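Local atomic coordinates of solute-binding protein Csal_2479 (Chromohalobacter salexigens, PDB entry 4P1L), a protein that binds D-glucuronate and is probably the periplasmic solute-binding subunit of a tripartite ATP-independent (TRAP) transport system. Residues 159-171 / 198-210. Residues are numbered along the deposited sequence; the frame is centred on the assembly and turned at random.
Sequences DDVEGLKVRVMNN and KTGVIDGAENNYP. With BDP (beta-D-glucopyranuronic acid), chain C.
Asp203 holds its CG opposite its own carbonyl carbon (chi1 -53°), which turns the carboxylate back onto the backbone of Lys165. Arg167 bends at chi2 (-93°) after CB has passed Ile202 CD1 and Ala205 CB, and its guanidinium reaches the sugar acid. Lys165 N donates to Asp203 OD2 at 2.8 Å, meeting the oxygen on its anti side. Asp203 N returns a bond to Lys165 O, and Gly204 N adds a weak one. The Lys165 side chain crosses Ile202 at about a right angle, and its NZ donates to Val201 O. Further along, Arg167 N bonds Gly204 O at 2.9 Å. Val166 and Gly204 form a single beta bridge, and the strands then diverge at 39°. Two waters bridge the segments where they part. One molecule lies between Arg167 O, Arg167 NH1, Glu206 N and Glu206 OE2; a second links Met169 N to Glu206 OE2. Glu206 OE1 is held by His229 and by a salt bridge to Arg146, itself a ligand-binding residue.

The Arg167 guanidinium meets the glucuronate carboxylate edge-on. NH1 gives a nearly straight bond to BDP O6A (2.8 Å), and NH2 another to BDP O6B (2.9 Å). NH2 also bonds Met188 O, which helps fix the group's rotation. The selenium of Met169, a selenomethionine here, packs with SE 3.5 Å from BDP C6. Beside the carboxylate, at the ring oxygen and anomeric hydroxyl, Asn207 OD1 accepts from BDP O1 (2.7 Å) while its ND2 donates to BDP O5 (3.1 Å). An alanine at Asn207 would probably leave O1 and O5 without these mates and Asn208 N without its bond to OD1. Such a two-pronged arginine-carboxylate pair is characteristic of TRAP solute-binding proteins of the DctP family, and Arg167 probably plays that part here.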
ATOM      1  N   ASP A 159      -2.651  16.235  19.172  1.00 22.06           N
ATOM      2  CA  ASP A 159      -2.759  17.685  19.064  1.00 23.48           C
ATOM      3  C   ASP A 159      -1.600  18.338  18.299  1.00 22.47           C
ATOM      4  O   ASP A 159      -1.769  19.425  17.769  1.00 23.82           O
ATOM      5  CB  ASP A 159      -2.962  18.327  20.448  1.00 30.83           C
ATOM      6  CG  ASP A 159      -4.396  18.147  20.963  1.00 40.08           C
ATOM      7  OD1 ASP A 159      -5.183  17.398  20.328  1.00 40.00           O
ATOM      8  OD2 ASP A 159      -4.746  18.746  22.000  1.00 40.88           O
ATOM      9  N   ASP A 160      -0.450  17.665  18.198  1.00 20.16           N
ATOM     10  CA  ASP A 160       0.647  18.180  17.382  1.00 18.12           C
ATOM     11  C   ASP A 160       0.353  18.104  15.873  1.00 17.47           C
ATOM     12  O   ASP A 160       1.084  18.685  15.074  1.00 21.71           O
ATOM     13  CB  ASP A 160       1.965  17.449  17.689  1.00 16.29           C
ATOM     14  CG  ASP A 160       2.453  17.680  19.101  1.00 22.22           C
ATOM     15  OD1 ASP A 160       2.268  18.795  19.611  1.00 23.30           O
ATOM     16  OD2 ASP A 160       3.007  16.745  19.710  1.00 20.17           O
ATOM     17  N   VAL A 161      -0.707  17.405  15.479  1.00 16.99           N
ATOM     18  CA  VAL A 161      -1.063  17.369  14.069  1.00 18.15           C
ATOM     19  C   VAL A 161      -1.829  18.662  13.672  1.00 18.55           C
ATOM     20  O   VAL A 161      -1.927  18.973  12.486  1.00 17.74           O
ATOM     21  CB  VAL A 161      -1.855  16.083  13.715  1.00 16.36           C
ATOM     22  CG1 VAL A 161      -2.104  15.988  12.220  1.00 17.26           C
ATOM     23  CG2 VAL A 161      -1.059  14.848  14.161  1.00 16.46           C
ATOM     24  N   GLU A 162      -2.329  19.413  14.655  1.00 19.13           N
ATOM     25  CA  GLU A 162      -3.079  20.651  14.375  1.00 22.55           C
ATOM     26  C   GLU A 162      -2.211  21.604  13.564  1.00 20.68           C
ATOM     27  O   GLU A 162      -1.033  21.757  13.859  1.00 18.21           O
ATOM     28  CB  GLU A 162      -3.584  21.322  15.670  1.00 22.15           C
ATOM     29  CG  GLU A 162      -4.664  20.491  16.356  1.00 28.03           C
ATOM     30  CD  GLU A 162      -4.959  20.908  17.783  1.00 36.58           C
ATOM     31  OE1 GLU A 162      -4.402  21.920  18.262  1.00 35.38           O
ATOM     32  OE2 GLU A 162      -5.752  20.193  18.427  1.00 45.20           O
ATOM     33  N   GLY A 163      -2.794  22.213  12.535  1.00 21.48           N
ATOM     34  CA  GLY A 163      -2.078  23.142  11.683  1.00 26.16           C
ATOM     35  C   GLY A 163      -1.281  22.542  10.535  1.00 27.93           C
ATOM     36  O   GLY A 163      -0.866  23.277   9.640  1.00 27.27           O
ATOM     37  N   LEU A 164      -1.056  21.226  10.536  1.00 18.32           N
ATOM     38  CA  LEU A 164      -0.342  20.595   9.438  1.00 18.90           C
ATOM     39  C   LEU A 164      -1.291  20.258   8.298  1.00 21.16           C
ATOM     40  O   LEU A 164      -2.358  19.689   8.507  1.00 21.37           O
ATOM     41  CB  LEU A 164       0.395  19.332   9.898  1.00 16.25           C
ATOM     42  CG  LEU A 164       1.434  19.483  11.018  1.00 22.84           C
ATOM     43  CD1 LEU A 164       2.042  18.122  11.356  1.00 22.06           C
ATOM     44  CD2 LEU A 164       2.518  20.446  10.632  1.00 22.49           C
ATOM     45  N   LYS A 165      -0.880  20.619   7.092  1.00 18.18           N
ATOM     46  CA  LYS A 165      -1.549  20.199   5.883  1.00 15.41           C
ATOM     47  C   LYS A 165      -0.785  18.984   5.364  1.00 15.09           C
ATOM     48  O   LYS A 165       0.384  19.101   4.931  1.00 18.06           O
ATOM     49  CB  LYS A 165      -1.542  21.327   4.861  1.00 18.58           C
ATOM     50  CG  LYS A 165      -2.294  21.021   3.569  1.00 27.84           C
ATOM     51  CD  LYS A 165      -2.673  22.326   2.876  1.00 32.83           C
ATOM     52  CE  LYS A 165      -3.510  22.094   1.633  1.00 41.41           C
ATOM     53  NZ  LYS A 165      -2.642  21.731   0.483  1.00 41.78           N
ATOM     54  N   VAL A 166      -1.449  17.833   5.417  1.00 14.84           N
ATOM     55  CA  VAL A 166      -0.824  16.551   5.124  1.00 14.08           C
ATOM     56  C   VAL A 166      -1.421  15.917   3.873  1.00 15.04           C
ATOM     57  O   VAL A 166      -2.653  15.748   3.748  1.00 16.28           O
ATOM     58  CB  VAL A 166      -0.994  15.553   6.296  1.00 13.73           C
ATOM     59  CG1 VAL A 166      -0.147  14.280   6.064  1.00 13.62           C
ATOM     60  CG2 VAL A 166      -0.655  16.198   7.652  1.00 14.99           C
ATOM     61  N   ARG A 167      -0.543  15.586   2.934  1.00 15.16           N
ATOM     62  CA  ARG A 167      -0.942  14.838   1.751  1.00 15.74           C
ATOM     63  C   ARG A 167      -1.312  13.417   2.133  1.00 14.25           C
ATOM     64  O   ARG A 167      -0.656  12.795   2.971  1.00 14.81           O
ATOM     65  CB  ARG A 167       0.181  14.792   0.717  1.00 15.90           C
ATOM     66  CG  ARG A 167      -0.148  13.977  -0.493  1.00 16.24           C
ATOM     67  CD  ARG A 167       0.329  12.534  -0.364  1.00 15.81           C
ATOM     68  NE  ARG A 167       0.019  11.726  -1.545  1.00 14.95           N
ATOM     69  CZ  ARG A 167       0.366  10.454  -1.678  1.00 15.69           C
ATOM     70  NH1 ARG A 167       1.020   9.828  -0.690  1.00 15.42           N
ATOM     71  NH2 ARG A 167       0.043   9.790  -2.778  1.00 18.14           N
ATOM     72  N   VAL A 168      -2.376  12.926   1.509  1.00 14.66           N
ATOM     73  CA  VAL A 168      -2.788  11.536   1.618  1.00 14.24           C
ATOM     74  C   VAL A 168      -3.064  10.989   0.228  1.00 14.79           C
ATOM     75  O   VAL A 168      -3.136  11.740  -0.751  1.00 14.92           O
ATOM     76  CB  VAL A 168      -4.043  11.373   2.509  1.00 15.25           C
ATOM     77  CG1 VAL A 168      -3.719  11.708   3.936  1.00 13.21           C
ATOM     78  CG2 VAL A 168      -5.209  12.209   1.993  1.00 14.81           C
HETATM   79  N   MSE A 169      -3.186   9.670   0.136  1.00 15.14           N
HETATM   80  CA  MSE A 169      -3.616   9.031  -1.088  1.00 16.98           C
HETATM   81  C   MSE A 169      -5.109   9.320  -1.260  1.00 14.24           C
HETATM   82  O   MSE A 169      -5.758   9.847  -0.340  1.00 13.98           O
HETATM   83  CB  MSE A 169      -3.363   7.525  -1.000  1.00 15.89           C
HETATM   84  CG  MSE A 169      -1.886   7.175  -0.967  1.00 14.41           C
HETATM   85 SE   MSE A 169      -1.530   5.255  -1.110  1.00 17.85          SE
HETATM   86  CE  MSE A 169      -2.247   4.720   0.603  1.00 14.61           C
ATOM     87  N   ASN A 170      -5.654   8.954  -2.412  1.00 19.17           N
ATOM     88  CA  ASN A 170      -7.040   9.325  -2.721  1.00 28.23           C
ATOM     89  C   ASN A 170      -8.030   8.283  -2.228  1.00 25.70           C
ATOM     90  O   ASN A 170      -8.533   7.462  -2.993  1.00 28.44           O
ATOM     91  CB  ASN A 170      -7.255   9.628  -4.220  1.00 29.91           C
ATOM     92  CG  ASN A 170      -8.568  10.391  -4.477  1.00 41.30           C
ATOM     93  OD1 ASN A 170      -9.075  11.108  -3.596  1.00 30.35           O
ATOM     94  ND2 ASN A 170      -9.131  10.222  -5.680  1.00 39.32           N
ATOM     95  N   ASN A 171      -8.259   8.312  -0.917  1.00 14.47           N
ATOM     96  CA  ASN A 171      -9.291   7.547  -0.263  1.00 14.50           C
ATOM     97  C   ASN A 171      -9.825   8.462   0.847  1.00 16.90           C
ATOM     98  O   ASN A 171      -9.068   8.982   1.665  1.00 14.86           O
ATOM     99  CB  ASN A 171      -8.717   6.263   0.299  1.00 14.64           C
ATOM    100  CG  ASN A 171      -9.771   5.351   0.876  1.00 14.54           C
ATOM    101  OD1 ASN A 171     -10.748   5.789   1.488  1.00 14.64           O
ATOM    102  ND2 ASN A 171      -9.579   4.056   0.673  1.00 16.94           N
ATOM    103  N   LYS A 198       8.539  20.712  -1.262  1.00 25.92           N
ATOM    104  CA  LYS A 198       9.604  21.682  -1.536  1.00 31.03           C
ATOM    105  C   LYS A 198       9.049  23.109  -1.616  1.00 37.86           C
ATOM    106  O   LYS A 198       9.641  24.057  -1.094  1.00 39.72           O
ATOM    107  CB  LYS A 198      10.307  21.310  -2.845  1.00 35.17           C
ATOM    108  CG  LYS A 198      11.779  21.715  -2.940  1.00 45.15           C
ATOM    109  CD  LYS A 198      12.440  21.001  -4.128  1.00 46.00           C
ATOM    110  CE  LYS A 198      13.353  21.928  -4.940  1.00 53.44           C
ATOM    111  NZ  LYS A 198      14.653  22.197  -4.266  1.00 50.77           N
ATOM    112  N   THR A 199       7.897  23.256  -2.258  1.00 34.35           N
ATOM    113  CA  THR A 199       7.297  24.574  -2.466  1.00 35.92           C
ATOM    114  C   THR A 199       6.389  25.050  -1.333  1.00 40.23           C
ATOM    115  O   THR A 199       5.866  26.163  -1.391  1.00 36.88           O
ATOM    116  CB  THR A 199       6.488  24.617  -3.768  1.00 33.55           C
ATOM    117  OG1 THR A 199       5.395  23.696  -3.700  1.00 36.47           O
ATOM    118  CG2 THR A 199       7.380  24.293  -4.958  1.00 39.58           C
ATOM    119  N   GLY A 200       6.185  24.213  -0.316  1.00 30.99           N
ATOM    120  CA  GLY A 200       5.428  24.623   0.849  1.00 29.13           C
ATOM    121  C   GLY A 200       3.929  24.543   0.713  1.00 30.12           C
ATOM    122  O   GLY A 200       3.210  24.939   1.624  1.00 36.85           O
ATOM    123  N   VAL A 201       3.459  24.010  -0.413  1.00 29.43           N
ATOM    124  CA  VAL A 201       2.044  23.761  -0.661  1.00 29.97           C
ATOM    125  C   VAL A 201       1.419  22.812   0.372  1.00 29.11           C
ATOM    126  O   VAL A 201       0.238  22.917   0.687  1.00 27.53           O
ATOM    127  CB  VAL A 201       1.874  23.145  -2.068  1.00 37.07           C
ATOM    128  CG1 VAL A 201       0.462  22.660  -2.294  1.00 36.15           C
ATOM    129  CG2 VAL A 201       2.272  24.162  -3.141  1.00 42.08           C
ATOM    130  N   ILE A 202       2.222  21.878   0.879  1.00 23.34           N
ATOM    131  CA  ILE A 202       1.811  20.954   1.945  1.00 21.15           C
ATOM    132  C   ILE A 202       2.917  20.962   2.992  1.00 23.04           C
ATOM    133  O   ILE A 202       4.060  21.266   2.664  1.00 22.37           O
ATOM    134  CB  ILE A 202       1.606  19.507   1.427  1.00 20.40           C
ATOM    135  CG1 ILE A 202       2.861  18.990   0.698  1.00 21.23           C
ATOM    136  CG2 ILE A 202       0.363  19.428   0.520  1.00 21.16           C
ATOM    137  CD1 ILE A 202       2.731  17.556   0.246  1.00 20.19           C
ATOM    138  N   ASP A 203       2.581  20.663   4.247  1.00 21.32           N
ATOM    139  CA  ASP A 203       3.575  20.572   5.328  1.00 22.50           C
ATOM    140  C   ASP A 203       4.111  19.154   5.546  1.00 22.00           C
ATOM    141  O   ASP A 203       5.113  18.963   6.221  1.00 21.21           O
ATOM    142  CB  ASP A 203       2.959  21.041   6.646  1.00 19.39           C
ATOM    143  CG  ASP A 203       2.322  22.415   6.534  1.00 24.85           C
ATOM    144  OD1 ASP A 203       2.980  23.300   5.959  1.00 31.67           O
ATOM    145  OD2 ASP A 203       1.165  22.592   6.992  1.00 21.21           O
ATOM    146  N   GLY A 204       3.428  18.145   5.016  1.00 21.60           N
ATOM    147  CA  GLY A 204       3.832  16.783   5.298  1.00 15.54           C
ATOM    148  C   GLY A 204       3.069  15.754   4.500  1.00 13.78           C
ATOM    149  O   GLY A 204       2.264  16.090   3.653  1.00 14.99           O
ATOM    150  N   ALA A 205       3.338  14.495   4.800  1.00 13.21           N
ATOM    151  CA  ALA A 205       2.671  13.372   4.156  1.00 15.44           C
ATOM    152  C   ALA A 205       2.891  12.177   5.085  1.00 12.22           C
ATOM    153  O   ALA A 205       3.313  12.351   6.219  1.00 14.59           O
ATOM    154  CB  ALA A 205       3.253  13.118   2.748  1.00 14.69           C
ATOM    155  N   GLU A 206       2.615  10.963   4.625  1.00 12.18           N
ATOM    156  CA  GLU A 206       2.793   9.816   5.478  1.00 13.88           C
ATOM    157  C   GLU A 206       3.112   8.586   4.640  1.00 13.20           C
ATOM    158  O   GLU A 206       2.580   8.398   3.542  1.00 14.13           O
ATOM    159  CB  GLU A 206       1.562   9.615   6.381  1.00 11.68           C
ATOM    160  CG  GLU A 206       0.221   9.721   5.685  1.00 11.21           C
ATOM    161  CD  GLU A 206      -0.166   8.461   4.890  1.00 11.44           C
ATOM    162  OE1 GLU A 206      -0.179   7.352   5.465  1.00 13.72           O
ATOM    163  OE2 GLU A 206      -0.503   8.597   3.693  1.00 13.27           O
ATOM    164  N   ASN A 207       4.011   7.743   5.146  1.00 13.67           N
ATOM    165  CA  ASN A 207       4.449   6.578   4.394  1.00 11.12           C
ATOM    166  C   ASN A 207       5.414   5.743   5.215  1.00 13.28           C
ATOM    167  O   ASN A 207       5.811   6.125   6.327  1.00 14.18           O
ATOM    168  CB  ASN A 207       5.094   6.988   3.051  1.00 12.24           C
ATOM    169  CG  ASN A 207       4.615   6.137   1.914  1.00 11.61           C
ATOM    170  OD1 ASN A 207       4.611   4.882   2.005  1.00 14.48           O
ATOM    171  ND2 ASN A 207       4.132   6.776   0.858  1.00 15.25           N
ATOM    172  N   ASN A 208       5.781   4.604   4.640  1.00 11.27           N
ATOM    173  CA  ASN A 208       6.784   3.718   5.204  1.00 13.04           C
ATOM    174  C   ASN A 208       8.177   4.248   4.917  1.00 15.78           C
ATOM    175  O   ASN A 208       8.336   5.199   4.145  1.00 15.90           O
ATOM    176  CB  ASN A 208       6.610   2.314   4.639  1.00 14.42           C
ATOM    177  CG  ASN A 208       6.556   2.305   3.108  1.00 12.67           C
ATOM    178  OD1 ASN A 208       7.396   2.899   2.434  1.00 15.65           O
ATOM    179  ND2 ASN A 208       5.543   1.642   2.568  1.00 11.46           N
ATOM    180  N   TYR A 209       9.184   3.654   5.547  1.00 15.12           N
ATOM    181  CA  TYR A 209      10.549   4.126   5.371  1.00 15.24           C
ATOM    182  C   TYR A 209      11.030   4.067   3.901  1.00 14.26           C
ATOM    183  O   TYR A 209      11.569   5.062   3.360  1.00 15.41           O
ATOM    184  CB  TYR A 209      11.487   3.361   6.287  1.00 16.76           C
ATOM    185  CG  TYR A 209      11.529   3.814   7.740  1.00 14.87           C
ATOM    186  CD1 TYR A 209      11.865   5.108   8.091  1.00 28.26           C
ATOM    187  CD2 TYR A 209      11.268   2.909   8.764  1.00 26.25           C
ATOM    188  CE1 TYR A 209      11.916   5.501   9.451  1.00 25.84           C
ATOM    189  CE2 TYR A 209      11.321   3.283  10.113  1.00 23.54           C
ATOM    190  CZ  TYR A 209      11.655   4.575  10.447  1.00 28.24           C
ATOM    191  OH  TYR A 209      11.717   4.948  11.784  1.00 27.17           O
ATOM    192  N   PRO A 210      10.814   2.932   3.225  1.00 13.18           N
ATOM    193  CA  PRO A 210      11.360   2.905   1.866  1.00 13.20           C
ATOM    194  C   PRO A 210      10.762   3.927   0.936  1.00 15.29           C
ATOM    195  O   PRO A 210      11.496   4.437   0.091  1.00 18.63           O
ATOM    196  CB  PRO A 210      11.105   1.476   1.402  1.00 17.21           C
ATOM    197  CG  PRO A 210      11.039   0.689   2.676  1.00 16.31           C
ATOM    198  CD  PRO A 210      10.341   1.609   3.647  1.00 16.17           C
TER
HETATM  199  C1  BDP C 401       3.533   3.525  -1.106  1.00 11.57           C
HETATM  200  C2  BDP C 401       2.820   2.475  -1.945  1.00 10.53           C
HETATM  201  C3  BDP C 401       2.583   3.015  -3.303  1.00 16.70           C
HETATM  202  C4  BDP C 401       1.749   4.248  -3.160  1.00 12.52           C
HETATM  203  C5  BDP C 401       2.459   5.293  -2.258  1.00 10.25           C
HETATM  204  C6  BDP C 401       1.629   6.556  -2.043  1.00 12.94           C
HETATM  205  O2  BDP C 401       3.691   1.357  -2.009  1.00 13.24           O
HETATM  206  O3  BDP C 401       1.738   1.980  -4.034  1.00 13.74           O
HETATM  207  O4  BDP C 401       1.485   4.826  -4.450  1.00 12.28           O
HETATM  208  O5  BDP C 401       2.732   4.715  -1.020  1.00 11.81           O
HETATM  209  O6A BDP C 401       1.744   7.127  -0.910  1.00 13.40           O
HETATM  210  O1  BDP C 401       3.716   3.048   0.181  1.00 14.07           O
HETATM  211  O6B BDP C 401       0.949   7.019  -2.983  1.00 15.87           O
HETATM  212  O   HOH W   1       0.814  10.517   2.323  1.00 12.87           O
HETATM  213  O   HOH W   2      -2.795   7.963   2.439  1.00 14.39           O